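Long-range contact in sarcosine oxidase (Pyrococcus horikoshii, PDB 1Y56), which probably serves as the FAD-binding beta subunit of an L-proline dehydrogenase complex that oxidises L-proline and also carries FMN: residues 57-66 / 357-365. Residues are numbered along the deposited sequence; the frame is centred on the assembly and turned at random.
Sequences DEANVRVMKR and TKLPVEWYD
D57 OD1 approaches the W363 indole near its rim, 3.5 Å from W363 NE1, with the carboxylate and ring planes 15° apart. The same OD1 N-caps the helix by accepting from N60 N, so one carboxylate both caps the start of the helix and borders the tryptophan. A59 follows on the ring, its CB 4.0 Å from the centroid of the five-membered ring of W363 in an off-centre CH-pi contact, while its CA meets P360 CG at 3.6 Å. N60 OD1 accepts from Y364 OH at 2.6 Å, the hydroxyl standing above the carbonyl plane by 43°; N60 ND2 donates to D57 OD2 and to N315, which fixes the amide's rotation. The R62 chain, bent at its second and third torsions (chi3 -37°), puts one guanidinium face over P360 CD, while NH1 makes a salt bridge to E58 OE2 with weak hydrogen-bond geometry. V63 CG2, anti to its carbonyl carbon, reaches the Y364 ring edge, 4.0 Å from CE1. R66 passes L359 CD2 with its CG at 3.8 Å, leaving its guanidinium to E346 and E69. The N-capped first turns of helix 58-78 thus pack on the loop after helix 337-354, which includes an inverse gamma turn centred on P360, within an FAD-dependent oxidoreductase fold.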
loop_
_atom_site.group_PDB
_atom_site.type_symbol
_atom_site.label_atom_id
_atom_site.label_comp_id
_atom_site.label_asym_id
_atom_site.label_seq_id
_atom_site.Cartn_x
_atom_site.Cartn_y
_atom_site.Cartn_z
ATOM N N ASP B 57 11.308 -29.299 -57.659
ATOM C CA ASP B 57 12.078 -30.515 -57.543
ATOM C C ASP B 57 11.104 -31.668 -57.473
ATOM O O ASP B 57 9.945 -31.503 -57.094
ATOM C CB ASP B 57 12.933 -30.473 -56.290
ATOM C CG ASP B 57 12.118 -30.187 -55.054
ATOM O OD1 ASP B 57 11.766 -31.180 -54.357
ATOM O OD2 ASP B 57 11.808 -28.985 -54.805
ATOM N N GLU B 58 11.584 -32.838 -57.844
ATOM C CA GLU B 58 10.721 -33.976 -58.036
ATOM C C GLU B 58 9.945 -34.343 -56.781
ATOM O O GLU B 58 8.730 -34.436 -56.827
ATOM C CB GLU B 58 11.544 -35.144 -58.555
ATOM C CG GLU B 58 10.932 -36.491 -58.324
ATOM C CD GLU B 58 11.710 -37.570 -59.013
ATOM O OE1 GLU B 58 12.794 -37.245 -59.555
ATOM O OE2 GLU B 58 11.230 -38.727 -59.034
ATOM N N ALA B 59 10.639 -34.523 -55.661
ATOM C CA ALA B 59 10.005 -35.026 -54.450
ATOM C C ALA B 59 8.819 -34.164 -54.027
ATOM O O ALA B 59 7.712 -34.674 -53.839
ATOM C CB ALA B 59 11.024 -35.152 -53.309
ATOM N N ASN B 60 9.053 -32.859 -53.903
ATOM C CA ASN B 60 8.010 -31.927 -53.471
ATOM C C ASN B 60 6.812 -31.923 -54.416
ATOM O O ASN B 60 5.666 -31.802 -53.982
ATOM C CB ASN B 60 8.564 -30.504 -53.340
ATOM C CG ASN B 60 9.423 -30.308 -52.103
ATOM O OD1 ASN B 60 9.062 -30.707 -50.998
ATOM N ND2 ASN B 60 10.565 -29.670 -52.287
ATOM N N VAL B 61 7.090 -32.050 -55.707
ATOM C CA VAL B 61 6.048 -32.041 -56.716
ATOM C C VAL B 61 5.206 -33.309 -56.622
ATOM O O VAL B 61 3.971 -33.242 -56.726
ATOM C CB VAL B 61 6.634 -31.848 -58.123
ATOM C CG1 VAL B 61 5.643 -32.267 -59.201
ATOM C CG2 VAL B 61 7.075 -30.396 -58.316
ATOM N N ARG B 62 5.860 -34.450 -56.403
ATOM C CA ARG B 62 5.145 -35.719 -56.249
ATOM C C ARG B 62 4.323 -35.719 -54.964
ATOM O O ARG B 62 3.148 -36.088 -54.974
ATOM C CB ARG B 62 6.090 -36.929 -56.276
ATOM C CG ARG B 62 7.217 -36.868 -57.297
ATOM C CD ARG B 62 7.332 -38.146 -58.106
ATOM N NE ARG B 62 7.054 -39.345 -57.323
ATOM C CZ ARG B 62 7.982 -40.188 -56.879
ATOM N NH1 ARG B 62 9.267 -39.971 -57.134
ATOM N NH2 ARG B 62 7.622 -41.248 -56.165
ATOM N N VAL B 63 4.942 -35.293 -53.867
ATOM C CA VAL B 63 4.260 -35.187 -52.586
ATOM C C VAL B 63 3.020 -34.271 -52.661
ATOM O O VAL B 63 1.949 -34.623 -52.170
ATOM C CB VAL B 63 5.231 -34.719 -51.486
ATOM C CG1 VAL B 63 4.499 -34.431 -50.186
ATOM C CG2 VAL B 63 6.308 -35.758 -51.261
ATOM N N MET B 64 3.164 -33.109 -53.289
ATOM C CA MET B 64 2.045 -32.184 -53.420
ATOM C C MET B 64 0.955 -32.649 -54.394
ATOM O O MET B 64 -0.238 -32.407 -54.162
ATOM C CB MET B 64 2.533 -30.771 -53.753
ATOM C CG MET B 64 3.087 -30.041 -52.533
ATOM S SD MET B 64 2.122 -30.308 -51.007
ATOM C CE MET B 64 0.550 -29.564 -51.477
ATOM N N LYS B 65 1.364 -33.317 -55.475
ATOM C CA LYS B 65 0.413 -33.962 -56.367
ATOM C C LYS B 65 -0.422 -34.933 -55.538
ATOM O O LYS B 65 -1.654 -34.898 -55.559
ATOM C CB LYS B 65 1.125 -34.718 -57.491
ATOM C CG LYS B 65 0.187 -35.151 -58.615
ATOM C CD LYS B 65 0.485 -36.560 -59.146
ATOM C CE LYS B 65 0.192 -36.676 -60.660
ATOM N NZ LYS B 65 -1.164 -36.228 -61.126
ATOM N N ARG B 66 0.254 -35.787 -54.785
ATOM C CA ARG B 66 -0.455 -36.712 -53.942
ATOM C C ARG B 66 -1.308 -35.948 -52.936
ATOM O O ARG B 66 -2.494 -36.236 -52.767
ATOM C CB ARG B 66 0.528 -37.630 -53.233
ATOM C CG ARG B 66 -0.127 -38.604 -52.301
ATOM C CD ARG B 66 -1.053 -39.475 -53.059
ATOM N NE ARG B 66 -1.774 -40.339 -52.149
ATOM C CZ ARG B 66 -3.020 -40.750 -52.344
ATOM N NH1 ARG B 66 -3.689 -40.363 -53.427
ATOM N NH2 ARG B 66 -3.591 -41.535 -51.452
ATOM N N THR B 357 7.806 -45.890 -47.488
ATOM C CA THR B 357 6.696 -45.120 -48.063
ATOM C C THR B 357 6.673 -45.130 -49.582
ATOM O O THR B 357 7.723 -45.151 -50.237
ATOM C CB THR B 357 6.723 -43.620 -47.634
ATOM O OG1 THR B 357 7.843 -42.952 -48.236
ATOM C CG2 THR B 357 6.801 -43.475 -46.123
ATOM N N LYS B 358 5.460 -45.071 -50.127
ATOM C CA LYS B 358 5.244 -44.921 -51.566
ATOM C C LYS B 358 6.009 -43.685 -52.099
ATOM O O LYS B 358 6.897 -43.827 -52.949
ATOM C CB LYS B 358 3.732 -44.852 -51.854
ATOM C CG LYS B 358 3.268 -45.549 -53.137
ATOM C CD LYS B 358 3.075 -44.552 -54.301
ATOM C CE LYS B 358 2.174 -45.118 -55.426
ATOM N NZ LYS B 358 0.836 -45.584 -54.912
ATOM N N LEU B 359 5.691 -42.500 -51.553
ATOM C CA LEU B 359 6.352 -41.228 -51.899
ATOM C C LEU B 359 7.845 -41.178 -51.504
ATOM O O LEU B 359 8.297 -41.969 -50.673
ATOM C CB LEU B 359 5.622 -40.050 -51.239
ATOM C CG LEU B 359 4.283 -39.380 -51.621
ATOM C CD1 LEU B 359 4.199 -38.920 -53.101
ATOM C CD2 LEU B 359 3.088 -40.243 -51.222
ATOM N N PRO B 360 8.611 -40.239 -52.098
ATOM C CA PRO B 360 10.039 -40.046 -51.830
ATOM C C PRO B 360 10.344 -39.300 -50.516
ATOM O O PRO B 360 10.899 -38.197 -50.540
ATOM C CB PRO B 360 10.491 -39.204 -53.025
ATOM C CG PRO B 360 9.319 -38.405 -53.356
ATOM C CD PRO B 360 8.130 -39.286 -53.117
ATOM N N VAL B 361 10.005 -39.918 -49.385
ATOM C CA VAL B 361 10.184 -39.314 -48.062
ATOM C C VAL B 361 11.645 -39.006 -47.740
ATOM O O VAL B 361 11.920 -38.117 -46.934
ATOM C CB VAL B 361 9.528 -40.186 -46.934
ATOM C CG1 VAL B 361 10.331 -41.439 -46.662
ATOM C CG2 VAL B 361 9.337 -39.397 -45.653
ATOM N N GLU B 362 12.576 -39.705 -48.385
ATOM C CA GLU B 362 14.004 -39.536 -48.070
ATOM C C GLU B 362 14.584 -38.155 -48.430
ATOM O O GLU B 362 15.624 -37.765 -47.906
ATOM C CB GLU B 362 14.869 -40.698 -48.608
ATOM C CG GLU B 362 14.849 -40.906 -50.127
ATOM C CD GLU B 362 13.541 -41.532 -50.645
ATOM O OE1 GLU B 362 13.271 -41.382 -51.864
ATOM O OE2 GLU B 362 12.787 -42.161 -49.847
ATOM N N TRP B 363 13.892 -37.410 -49.286
ATOM C CA TRP B 363 14.259 -36.014 -49.581
ATOM C C TRP B 363 14.287 -35.175 -48.306
ATOM O O TRP B 363 15.097 -34.256 -48.175
ATOM C CB TRP B 363 13.268 -35.415 -50.578
ATOM C CG TRP B 363 13.622 -34.051 -51.094
ATOM C CD1 TRP B 363 13.035 -32.865 -50.745
ATOM C CD2 TRP B 363 14.621 -33.725 -52.076
ATOM N NE1 TRP B 363 13.608 -31.823 -51.442
ATOM C CE2 TRP B 363 14.584 -32.322 -52.262
ATOM C CE3 TRP B 363 15.546 -34.478 -52.812
ATOM C CZ2 TRP B 363 15.442 -31.660 -53.148
ATOM C CZ3 TRP B 363 16.395 -33.817 -53.693
ATOM C CH2 TRP B 363 16.339 -32.425 -53.849
ATOM N N TYR B 364 13.399 -35.522 -47.370
ATOM C CA TYR B 364 13.214 -34.804 -46.105
ATOM C C TYR B 364 13.988 -35.460 -44.964
ATOM O O TYR B 364 13.593 -35.365 -43.799
ATOM C CB TYR B 364 11.717 -34.703 -45.757
ATOM C CG TYR B 364 10.858 -34.291 -46.936
ATOM C CD1 TYR B 364 10.010 -35.204 -47.569
ATOM C CD2 TYR B 364 10.923 -32.994 -47.443
ATOM C CE1 TYR B 364 9.231 -34.820 -48.666
ATOM C CE2 TYR B 364 10.155 -32.604 -48.541
ATOM C CZ TYR B 364 9.315 -33.515 -49.144
ATOM O OH TYR B 364 8.571 -33.105 -50.228
ATOM N N ASP B 365 15.095 -36.117 -45.311
ATOM C CA ASP B 365 15.941 -36.824 -44.354
ATOM C C ASP B 365 16.414 -35.911 -43.218
ATOM O O ASP B 365 17.108 -34.913 -43.454
ATOM C CB ASP B 365 17.142 -37.450 -45.072
ATOM C CG ASP B 365 17.931 -38.419 -44.194
ATOM O OD1 ASP B 365 18.925 -38.967 -44.702
ATOM O OD2 ASP B 365 17.582 -38.649 -43.015
#